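Local coordinates for gamma-hexachlorocyclohexane dehydrochlorinase (Novosphingobium barchaimii LL02, PDB 5KVB), which probably catalyses two successive 1,2-anti dehydrochlorinations that turn the pollutant lindane, by way of gamma-pentachlorocyclohexene, into a tetrachlorocyclohexadiene, at residues R13-Y24 and T83-S91; A92-C103 and L115-R126. All coordinates share one frame; numbering follows the deposited sequence. Where two conformers were deposited one is given.

Contact 1: R13-Y24 and T83-S91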
loop_
_atom_site.group_PDB
_atom_site.type_symbol
_atom_site.label_atom_id
_atom_site.label_comp_id
_atom_site.label_asym_id
_atom_site.label_seq_id
_atom_site.Cartn_x
_atom_site.Cartn_y
_atom_site.Cartn_z
ATOM N N ARG A 13 -16.170 3.936 15.893
ATOM C CA ARG A 13 -14.827 3.391 15.734
ATOM C C ARG A 13 -14.423 3.341 14.255
ATOM O O ARG A 13 -13.292 3.722 13.888
ATOM C CB ARG A 13 -14.739 2.000 16.364
ATOM C CG ARG A 13 -13.338 1.439 16.441
ATOM C CD ARG A 13 -13.301 0.136 17.242
ATOM N NE ARG A 13 -14.248 -0.843 16.719
ATOM C CZ ARG A 13 -13.974 -1.702 15.742
ATOM N NH1 ARG A 13 -12.774 -1.712 15.179
ATOM N NH2 ARG A 13 -14.904 -2.551 15.327
ATOM N N LEU A 14 -15.340 2.889 13.405
ATOM C CA LEU A 14 -15.045 2.811 11.974
ATOM C C LEU A 14 -14.899 4.208 11.365
ATOM O O LEU A 14 -14.004 4.441 10.546
ATOM C CB LEU A 14 -16.132 2.014 11.254
ATOM C CG LEU A 14 -16.179 0.528 11.622
ATOM C CD1 LEU A 14 -17.441 -0.113 11.067
ATOM C CD2 LEU A 14 -14.942 -0.193 11.089
ATOM N N ALA A 15 -15.745 5.151 11.774
ATOM C CA ALA A 15 -15.632 6.519 11.271
ATOM C C ALA A 15 -14.315 7.167 11.710
ATOM O O ALA A 15 -13.657 7.861 10.917
ATOM C CB ALA A 15 -16.832 7.351 11.732
ATOM N N SER A 16 -13.900 6.892 12.943
ATOM C CA SER A 16 -12.631 7.407 13.451
ATOM C C SER A 16 -11.449 6.837 12.676
ATOM O O SER A 16 -10.552 7.588 12.262
ATOM C CB SER A 16 -12.471 7.106 14.947
ATOM O OG SER A 16 -13.436 7.824 15.719
ATOM N N ARG A 17 -11.457 5.526 12.451
ATOM C CA ARG A 17 -10.390 4.901 11.663
ATOM C C ARG A 17 -10.307 5.506 10.265
ATOM O O ARG A 17 -9.208 5.759 9.774
ATOM C CB ARG A 17 -10.603 3.378 11.580
ATOM C CG ARG A 17 -10.342 2.642 12.905
ATOM C CD ARG A 17 -10.823 1.193 12.890
ATOM N NE ARG A 17 -10.246 0.398 11.803
ATOM C CZ ARG A 17 -9.427 -0.639 11.956
ATOM N NH1 ARG A 17 -9.038 -1.020 13.166
ATOM N NH2 ARG A 17 -9.001 -1.302 10.881
ATOM N N ALA A 18 -11.446 5.756 9.621
ATOM C CA ALA A 18 -11.430 6.351 8.284
ATOM C C ALA A 18 -10.847 7.762 8.295
ATOM O O ALA A 18 -10.042 8.123 7.431
ATOM C CB ALA A 18 -12.846 6.348 7.692
ATOM N N ALA A 19 -11.237 8.559 9.282
ATOM C CA ALA A 19 -10.716 9.914 9.396
ATOM C C ALA A 19 -9.196 9.881 9.589
ATOM O O ALA A 19 -8.466 10.681 8.983
ATOM C CB ALA A 19 -11.389 10.647 10.537
ATOM N N ILE A 20 -8.706 8.943 10.403
ATOM C CA ILE A 20 -7.283 8.890 10.715
ATOM C C ILE A 20 -6.494 8.359 9.512
ATOM O O ILE A 20 -5.424 8.882 9.194
ATOM C CB ILE A 20 -7.057 8.058 11.988
ATOM C CG1 ILE A 20 -7.618 8.826 13.201
ATOM C CG2 ILE A 20 -5.574 7.735 12.181
ATOM C CD1 ILE A 20 -7.760 7.966 14.452
ATOM N N GLN A 21 -7.037 7.360 8.814
ATOM C CA GLN A 21 -6.412 6.875 7.581
ATOM C C GLN A 21 -6.276 8.014 6.548
ATOM O O GLN A 21 -5.234 8.153 5.906
ATOM C CB GLN A 21 -7.205 5.681 7.025
ATOM C CG GLN A 21 -7.109 4.432 7.921
ATOM C CD GLN A 21 -8.301 3.491 7.777
ATOM O OE1 GLN A 21 -9.229 3.743 7.007
ATOM N NE2 GLN A 21 -8.282 2.404 8.537
ATOM N N ASP A 22 -7.285 8.874 6.442
ATOM C CA ASP A 22 -7.210 10.052 5.573
ATOM C C ASP A 22 -6.149 11.071 6.046
ATOM O O ASP A 22 -5.414 11.622 5.220
ATOM C CB ASP A 22 -8.582 10.750 5.458
ATOM C CG ASP A 22 -9.599 9.971 4.621
ATOM O OD1 ASP A 22 -9.232 9.021 3.914
ATOM O OD2 ASP A 22 -10.790 10.355 4.683
ATOM N N LEU A 23 -6.051 11.322 7.353
ATOM C CA LEU A 23 -5.005 12.226 7.872
ATOM C C LEU A 23 -3.627 11.750 7.451
ATOM O O LEU A 23 -2.778 12.539 6.995
ATOM C CB LEU A 23 -5.063 12.322 9.407
ATOM C CG LEU A 23 -6.281 13.038 9.997
ATOM C CD1 LEU A 23 -6.339 12.776 11.498
ATOM C CD2 LEU A 23 -6.215 14.548 9.734
ATOM N N TYR A 24 -3.399 10.450 7.623
ATOM C CA TYR A 24 -2.094 9.871 7.365
ATOM C C TYR A 24 -1.744 9.913 5.873
ATOM O O TYR A 24 -0.638 10.314 5.501
ATOM C CB TYR A 24 -2.052 8.453 7.907
ATOM C CG TYR A 24 -0.708 7.777 7.809
ATOM C CD1 TYR A 24 0.281 7.977 8.770
ATOM C CD2 TYR A 24 -0.433 6.938 6.753
ATOM C CE1 TYR A 24 1.511 7.328 8.675
ATOM C CE2 TYR A 24 0.787 6.300 6.649
ATOM C CZ TYR A 24 1.738 6.488 7.602
ATOM O OH TYR A 24 2.941 5.836 7.474
ATOM N N THR A 83 2.139 1.897 3.368
ATOM C CA THR A 83 1.451 0.607 3.497
ATOM C C THR A 83 1.354 0.166 4.964
ATOM O O THR A 83 2.029 0.709 5.842
ATOM C CB THR A 83 2.164 -0.518 2.719
ATOM O OG1 THR A 83 3.417 -0.814 3.358
ATOM C CG2 THR A 83 2.400 -0.125 1.261
ATOM N N ASN A 84 0.489 -0.813 5.223
ATOM C CA ASN A 84 0.429 -1.495 6.520
ATOM C C ASN A 84 0.077 -0.571 7.696
ATOM O O ASN A 84 0.504 -0.817 8.813
ATOM C CB ASN A 84 1.766 -2.198 6.860
ATOM C CG ASN A 84 2.325 -3.063 5.721
ATOM O OD1 ASN A 84 1.619 -3.499 4.814
ATOM N ND2 ASN A 84 3.627 -3.329 5.801
ATOM N N LEU A 85 -0.672 0.499 7.448
ATOM C CA LEU A 85 -1.060 1.386 8.554
ATOM C C LEU A 85 -1.944 0.655 9.546
ATOM O O LEU A 85 -3.011 0.162 9.191
ATOM C CB LEU A 85 -1.785 2.630 8.053
ATOM C CG LEU A 85 -2.153 3.620 9.165
ATOM C CD1 LEU A 85 -0.902 4.242 9.794
ATOM C CD2 LEU A 85 -3.082 4.695 8.626
ATOM N N ARG A 86 -1.476 0.572 10.783
ATOM C CA ARG A 86 -2.148 -0.189 11.823
ATOM C C ARG A 86 -2.437 0.723 13.015
ATOM O O ARG A 86 -1.513 1.337 13.570
ATOM C CB ARG A 86 -1.277 -1.383 12.228
ATOM C CG ARG A 86 -1.827 -2.259 13.336
ATOM C CD ARG A 86 -3.124 -2.939 12.944
ATOM N NE ARG A 86 -3.403 -4.093 13.797
ATOM C CZ ARG A 86 -4.188 -4.075 14.871
ATOM N NH1 ARG A 86 -4.796 -2.953 15.250
ATOM N NH2 ARG A 86 -4.384 -5.191 15.565
ATOM N N LEU A 87 -3.714 0.817 13.386
ATOM C CA LEU A 87 -4.196 1.748 14.409
ATOM C C LEU A 87 -4.633 1.022 15.675
ATOM O O LEU A 87 -5.234 -0.059 15.609
ATOM C CB LEU A 87 -5.365 2.582 13.868
ATOM C CG LEU A 87 -5.148 3.351 12.564
ATOM C CD1 LEU A 87 -6.412 4.107 12.145
ATOM C CD2 LEU A 87 -3.956 4.292 12.685
ATOM N N GLU A 88 -4.327 1.616 16.820
ATOM C CA GLU A 88 -4.788 1.100 18.112
ATOM C C GLU A 88 -5.294 2.244 18.966
ATOM O O GLU A 88 -4.641 3.287 19.062
ATOM C CB GLU A 88 -3.660 0.375 18.844
ATOM C CG GLU A 88 -3.075 -0.808 18.100
ATOM C CD GLU A 88 -3.760 -2.120 18.429
ATOM O OE1 GLU A 88 -4.912 -2.095 18.917
ATOM O OE2 GLU A 88 -3.137 -3.180 18.202
ATOM N N PHE A 89 -6.448 2.045 19.592
ATOM C CA PHE A 89 -7.025 3.063 20.454
ATOM C C PHE A 89 -6.408 2.985 21.857
ATOM O O PHE A 89 -6.588 1.999 22.574
ATOM C CB PHE A 89 -8.551 2.913 20.496
ATOM C CG PHE A 89 -9.236 3.353 19.222
ATOM C CD1 PHE A 89 -9.279 2.514 18.122
ATOM C CD2 PHE A 89 -9.813 4.614 19.116
ATOM C CE1 PHE A 89 -9.894 2.916 16.943
ATOM C CE2 PHE A 89 -10.428 5.021 17.938
ATOM C CZ PHE A 89 -10.466 4.179 16.857
ATOM N N VAL A 90 -5.652 4.012 22.222
ATOM C CA VAL A 90 -5.089 4.128 23.568
ATOM C C VAL A 90 -6.219 4.465 24.543
ATOM O O VAL A 90 -6.283 3.945 25.669
ATOM C CB VAL A 90 -3.983 5.203 23.611
ATOM C CG1 VAL A 90 -3.454 5.378 25.036
ATOM C CG2 VAL A 90 -2.852 4.831 22.657
ATOM N N SER A 91 -7.114 5.327 24.073
ATOM C CA SER A 91 -8.342 5.714 24.760
ATOM C C SER A 91 -9.350 6.039 23.670
ATOM O O SER A 91 -9.022 5.962 22.486
ATOM C CB SER A 91 -8.114 6.927 25.658
ATOM O OG SER A 91 -7.926 8.092 24.865
HETATM O O HOH W 1 -5.835 1.079 9.520
HETATM O O HOH W 2 2.204 3.694 6.071
#
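The hydroxyl of Tyr24 reaches Thr83 through a water that lies 2.7 Å from Tyr24 OH and donates to Thr83 O. One turn back along the helix a second water repeats the link, accepting from Gln21 NE2 and donating to Leu85 O; no direct hydrogen bond joins 13-24 to 83-91. Apart from these bridges the two segments meet through apolar groups. Leu85 lies over one face of the Tyr24 ring: its CD1 sits 3.8 Å from the ring centroid, 2° off the normal, a CH-pi contact, and its CD2 comes down on the same face toward the CB end, 3.9 Å from Tyr24 CD2. Tyr24 has CG anti to its backbone N (chi1 -175°), which swings the ring under that methyl pair. Next comes Leu87, whose CD1 meets Ile20 CG2 at 3.7 Å as the two chains run past one another in opposite senses. Phe89 ends the row: Ser16 CB and Arg17 CG approach the edge of its ring, and Arg13 CG comes obliquely to Phe89 CE1 (3.8 Å). The guanidinium of Arg17 goes elsewhere, to Asp22 of the second subunit. In this NTF2-like fold, helix 10-33 thus lies across strand 75-89, an outermost strand of the chain's sheet, with Ile20 and Tyr24 continuing onto strands 94-107 and 113-127.

Contact 2: A92-C103 and L115-R126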
loop_
_atom_site.group_PDB
_atom_site.type_symbol
_atom_site.label_atom_id
_atom_site.label_comp_id
_atom_site.label_asym_id
_atom_site.label_seq_id
_atom_site.Cartn_x
_atom_site.Cartn_y
_atom_site.Cartn_z
ATOM N N ALA A 92 -10.560 6.434 24.045
ATOM C CA ALA A 92 -11.567 6.783 23.046
ATOM C C ALA A 92 -11.138 7.980 22.193
ATOM O O ALA A 92 -11.604 8.132 21.068
ATOM C CB ALA A 92 -12.910 7.074 23.719
ATOM N N ASP A 93 -10.243 8.814 22.719
ATOM C CA ASP A 93 -9.844 10.034 22.006
ATOM C C ASP A 93 -8.355 10.104 21.666
ATOM O O ASP A 93 -7.837 11.176 21.361
ATOM C CB ASP A 93 -10.232 11.273 22.831
ATOM C CG ASP A 93 -11.725 11.369 23.074
ATOM O OD1 ASP A 93 -12.523 11.177 22.132
ATOM O OD2 ASP A 93 -12.093 11.631 24.238
ATOM N N LYS A 94 -7.661 8.973 21.736
ATOM C CA LYS A 94 -6.241 8.949 21.413
ATOM C C LYS A 94 -5.917 7.639 20.712
ATOM O O LYS A 94 -6.221 6.551 21.215
ATOM C CB LYS A 94 -5.376 9.124 22.672
ATOM C CG LYS A 94 -3.867 9.187 22.394
ATOM C CD LYS A 94 -3.040 9.497 23.657
ATOM C CE LYS A 94 -3.314 10.899 24.192
ATOM N NZ LYS A 94 -2.459 11.265 25.375
ATOM N N VAL A 95 -5.315 7.762 19.533
ATOM C CA VAL A 95 -4.969 6.609 18.707
ATOM C C VAL A 95 -3.465 6.592 18.391
ATOM O O VAL A 95 -2.873 7.628 18.060
ATOM C CB VAL A 95 -5.787 6.610 17.393
ATOM C CG1 VAL A 95 -5.228 5.600 16.387
ATOM C CG2 VAL A 95 -7.242 6.320 17.701
ATOM N N ASN A 96 -2.847 5.418 18.530
ATOM C CA ASN A 96 -1.495 5.155 18.045
ATOM C C ASN A 96 -1.526 4.562 16.648
ATOM O O ASN A 96 -2.318 3.653 16.386
ATOM C CB ASN A 96 -0.771 4.147 18.943
ATOM C CG ASN A 96 -0.228 4.739 20.218
ATOM O OD1 ASN A 96 -0.082 5.945 20.355
ATOM N ND2 ASN A 96 0.128 3.861 21.152
ATOM N N GLY A 97 -0.656 5.041 15.767
ATOM C CA GLY A 97 -0.465 4.407 14.482
ATOM C C GLY A 97 0.972 3.978 14.223
ATOM O O GLY A 97 1.920 4.608 14.703
ATOM N N ILE A 98 1.131 2.898 13.469
ATOM C CA ILE A 98 2.422 2.514 12.914
ATOM C C ILE A 98 2.198 2.230 11.427
ATOM O O ILE A 98 1.166 1.678 11.045
ATOM C CB ILE A 98 3.041 1.276 13.628
ATOM C CG1 ILE A 98 2.122 0.050 13.524
ATOM C CG2 ILE A 98 3.372 1.612 15.092
ATOM C CD1 ILE A 98 2.693 -1.224 14.151
ATOM N N GLY A 99 3.162 2.612 10.594
ATOM C CA GLY A 99 3.044 2.455 9.155
ATOM C C GLY A 99 4.400 2.251 8.525
ATOM O O GLY A 99 5.410 2.762 9.027
ATOM N N ASP A 100 4.428 1.498 7.430
ATOM C CA ASP A 100 5.671 1.226 6.708
ATOM C C ASP A 100 5.662 1.989 5.409
ATOM O O ASP A 100 4.729 1.863 4.611
ATOM C CB ASP A 100 5.831 -0.274 6.465
ATOM C CG ASP A 100 5.878 -1.056 7.764
ATOM O OD1 ASP A 100 6.663 -0.661 8.645
ATOM O OD2 ASP A 100 5.106 -2.021 7.922
ATOM N N VAL A 101 6.697 2.793 5.192
ATOM C CA VAL A 101 6.735 3.692 4.041
ATOM C C VAL A 101 7.942 3.408 3.150
ATOM O O VAL A 101 9.076 3.280 3.636
ATOM C CB VAL A 101 6.755 5.177 4.506
ATOM C CG1 VAL A 101 6.783 6.142 3.308
ATOM C CG2 VAL A 101 5.563 5.467 5.424
ATOM N N LEU A 102 7.686 3.280 1.849
ATOM C CA LEU A 102 8.744 3.109 0.847
ATOM C C LEU A 102 8.875 4.416 0.077
ATOM O O LEU A 102 7.902 4.896 -0.511
ATOM C CB LEU A 102 8.426 1.941 -0.095
ATOM C CG LEU A 102 9.383 1.744 -1.280
ATOM C CD1 LEU A 102 10.800 1.403 -0.805
ATOM C CD2 LEU A 102 8.825 0.652 -2.204
ATOM N N CYS A 103 10.062 5.015 0.091
ATOM C CA CYS A 103 10.268 6.285 -0.594
ATOM C C CYS A 103 11.300 6.137 -1.700
ATOM O O CYS A 103 12.367 5.550 -1.486
ATOM C CB CYS A 103 10.708 7.374 0.399
ATOM S SG CYS A 103 11.156 8.979 -0.379
ATOM N N LEU A 115 16.685 4.959 -2.452
ATOM C CA LEU A 115 15.556 4.202 -1.910
ATOM C C LEU A 115 15.608 4.266 -0.395
ATOM O O LEU A 115 16.634 3.940 0.219
ATOM C CB LEU A 115 15.592 2.743 -2.384
ATOM C CG LEU A 115 14.435 1.816 -1.983
ATOM C CD1 LEU A 115 14.202 0.750 -3.048
ATOM C CD2 LEU A 115 14.669 1.152 -0.632
ATOM N N ILE A 116 14.493 4.670 0.207
ATOM C CA ILE A 116 14.374 4.763 1.657
ATOM C C ILE A 116 13.264 3.826 2.140
ATOM O O ILE A 116 12.161 3.805 1.567
ATOM C CB ILE A 116 14.063 6.210 2.108
ATOM C CG1 ILE A 116 15.225 7.152 1.775
ATOM C CG2 ILE A 116 13.775 6.276 3.603
ATOM C CD1 ILE A 116 14.878 8.630 1.921
ATOM N N ALA A 117 13.571 3.017 3.147
ATOM C CA ALA A 117 12.549 2.266 3.864
ATOM C C ALA A 117 12.415 2.868 5.248
ATOM O O ALA A 117 13.381 2.879 6.017
ATOM C CB ALA A 117 12.918 0.780 3.945
ATOM N N ALA A 118 11.222 3.370 5.576
ATOM C CA ALA A 118 11.005 4.060 6.843
ATOM C C ALA A 118 9.832 3.487 7.617
ATOM O O ALA A 118 8.921 2.881 7.032
ATOM C CB ALA A 118 10.788 5.540 6.604
ATOM N N VAL A 119 9.870 3.683 8.930
ATOM C CA VAL A 119 8.728 3.403 9.781
ATOM C C VAL A 119 8.216 4.715 10.350
ATOM O O VAL A 119 8.988 5.497 10.906
ATOM C CB VAL A 119 9.094 2.428 10.912
ATOM C CG1 VAL A 119 7.989 2.372 11.959
ATOM C CG2 VAL A 119 9.368 1.038 10.334
ATOM N N TYR A 120 6.922 4.967 10.161
ATOM C CA TYR A 120 6.261 6.149 10.712
ATOM C C TYR A 120 5.450 5.759 11.943
ATOM O O TYR A 120 4.559 4.898 11.861
ATOM C CB TYR A 120 5.326 6.810 9.685
ATOM C CG TYR A 120 5.980 7.607 8.571
ATOM C CD1 TYR A 120 7.327 7.458 8.257
ATOM C CD2 TYR A 120 5.227 8.521 7.830
ATOM C CE1 TYR A 120 7.910 8.202 7.214
ATOM C CE2 TYR A 120 5.799 9.266 6.807
ATOM C CZ TYR A 120 7.132 9.099 6.505
ATOM O OH TYR A 120 7.692 9.832 5.480
ATOM N N THR A 121 5.760 6.377 13.080
ATOM C CA THR A 121 5.066 6.133 14.341
ATOM C C THR A 121 4.272 7.395 14.689
ATOM O O THR A 121 4.855 8.476 14.845
ATOM C CB THR A 121 6.058 5.788 15.468
ATOM O OG1 THR A 121 6.881 4.682 15.059
ATOM C CG2 THR A 121 5.331 5.386 16.714
ATOM N N SER A 122 2.949 7.277 14.759
ATOM C CA SER A 122 2.077 8.453 14.824
ATOM C C SER A 122 1.125 8.408 16.023
ATOM O O SER A 122 0.869 7.346 16.573
ATOM C CB SER A 122 1.289 8.582 13.513
ATOM O OG SER A 122 0.584 7.387 13.215
ATOM N N GLU A 123 0.615 9.578 16.418
ATOM C CA GLU A 123 -0.424 9.686 17.429
ATOM C C GLU A 123 -1.450 10.692 16.926
ATOM O O GLU A 123 -1.098 11.699 16.297
ATOM C CB GLU A 123 0.134 10.138 18.792
ATOM C CG GLU A 123 -0.898 10.122 19.926
ATOM C CD GLU A 123 -0.427 10.874 21.173
ATOM O OE1 GLU A 123 0.197 10.239 22.057
ATOM O OE2 GLU A 123 -0.689 12.097 21.275
ATOM N N TYR A 124 -2.713 10.406 17.228
ATOM C CA TYR A 124 -3.844 11.257 16.844
ATOM C C TYR A 124 -4.697 11.516 18.071
ATOM O O TYR A 124 -4.881 10.625 18.900
ATOM C CB TYR A 124 -4.681 10.589 15.743
ATOM C CG TYR A 124 -3.826 10.054 14.617
ATOM C CD1 TYR A 124 -3.257 8.788 14.698
ATOM C CD2 TYR A 124 -3.558 10.835 13.492
ATOM C CE1 TYR A 124 -2.440 8.310 13.680
ATOM C CE2 TYR A 124 -2.739 10.360 12.465
ATOM C CZ TYR A 124 -2.200 9.097 12.573
ATOM O OH TYR A 124 -1.378 8.613 11.585
ATOM N N GLU A 125 -5.187 12.745 18.196
ATOM C CA GLU A 125 -6.080 13.107 19.291
ATOM C C GLU A 125 -7.398 13.639 18.754
ATOM O O GLU A 125 -7.429 14.329 17.731
ATOM C CB GLU A 125 -5.434 14.152 20.212
ATOM C CG GLU A 125 -4.274 13.613 21.032
ATOM C CD GLU A 125 -3.786 14.593 22.088
ATOM O OE1 GLU A 125 -4.341 15.711 22.178
ATOM O OE2 GLU A 125 -2.849 14.236 22.834
ATOM N N ARG A 126 -8.557 13.244 19.375
ATOM C CA ARG A 126 -9.855 13.823 19.068
ATOM C C ARG A 126 -10.163 14.944 20.060
ATOM O O ARG A 126 -10.148 14.734 21.273
ATOM C CB ARG A 126 -10.952 12.754 19.097
ATOM C CG ARG A 126 -12.353 13.316 18.918
ATOM C CD ARG A 126 -13.302 12.276 18.344
ATOM N NE ARG A 126 -13.375 11.071 19.163
ATOM C CZ ARG A 126 -14.171 10.041 18.887
ATOM N NH1 ARG A 126 -14.957 10.079 17.816
ATOM N NH2 ARG A 126 -14.182 8.976 19.674
HETATM O O HOH W 3 0.292 10.638 24.674
HETATM O O HOH W 4 1.382 8.263 21.254
#
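Val101 and Tyr120 meet obliquely in the long antiparallel beta hairpin of the NTF2-like sheet, with Val101 CG2 in CH-pi contact over one face of the Tyr120 ring, 3.7 Å from its centroid. Tyr120 and Val101 are diagonal neighbours on one face; their direct partners are Gly99 and Ala118. The same face carries Tyr124, whose ring edge lies beside Gly97 N and Val95 O. With chi1 at 54° the OG of Ser122 falls between its backbone N and carbonyl carbon, which tips it over Gly97, 3.4 Å from Gly97 CA; the same OG shares a 2.8 Å hydrogen bond with Tyr124 OH. Having no side chain, Gly97 can be covered this closely. Five reciprocal pairs of backbone bonds, from Val95-Tyr124 to Cys103-Ile116, hold the strands together, and Arg126 N adds one more to Asp93 O. Arg126 was deposited in two conformers, so its salt bridge from NE to Asp93 OD1 (3.1 Å) is doubtful as a constant feature. On the other face Lys94 crosses Glu123 obliquely; Glu123 OE2 is taken by Ser134, and a water accepts from Lys94 NZ at 2.9 Å and donates to Glu123 OE1 at 2.6 Å.

How the contacts relate
Contacts 1 and 2 share a sheet: strand 75-89 of contact 1 lies next to strand 94-107 of contact 2, probably bonded through Glu88 O to Asn96 N (2.8 Å) and Thr83 N to Asp100 O (2.9 Å). Their centres are about 10 Å apart. Tyr24 joins them from the helix side, with its OH 3.3 Å from Val101 CG2 and its CD1 3.3 Å from Tyr124 OH. The probable proton acceptor His80 lies nearby: its side chain is about 3 Å from that of Tyr120 and about 8 Å from that of Tyr24. Asp32, probably also in the active site, comes within about 6 Å of the Cys103 side chain. Both contacts also touch the second subunit.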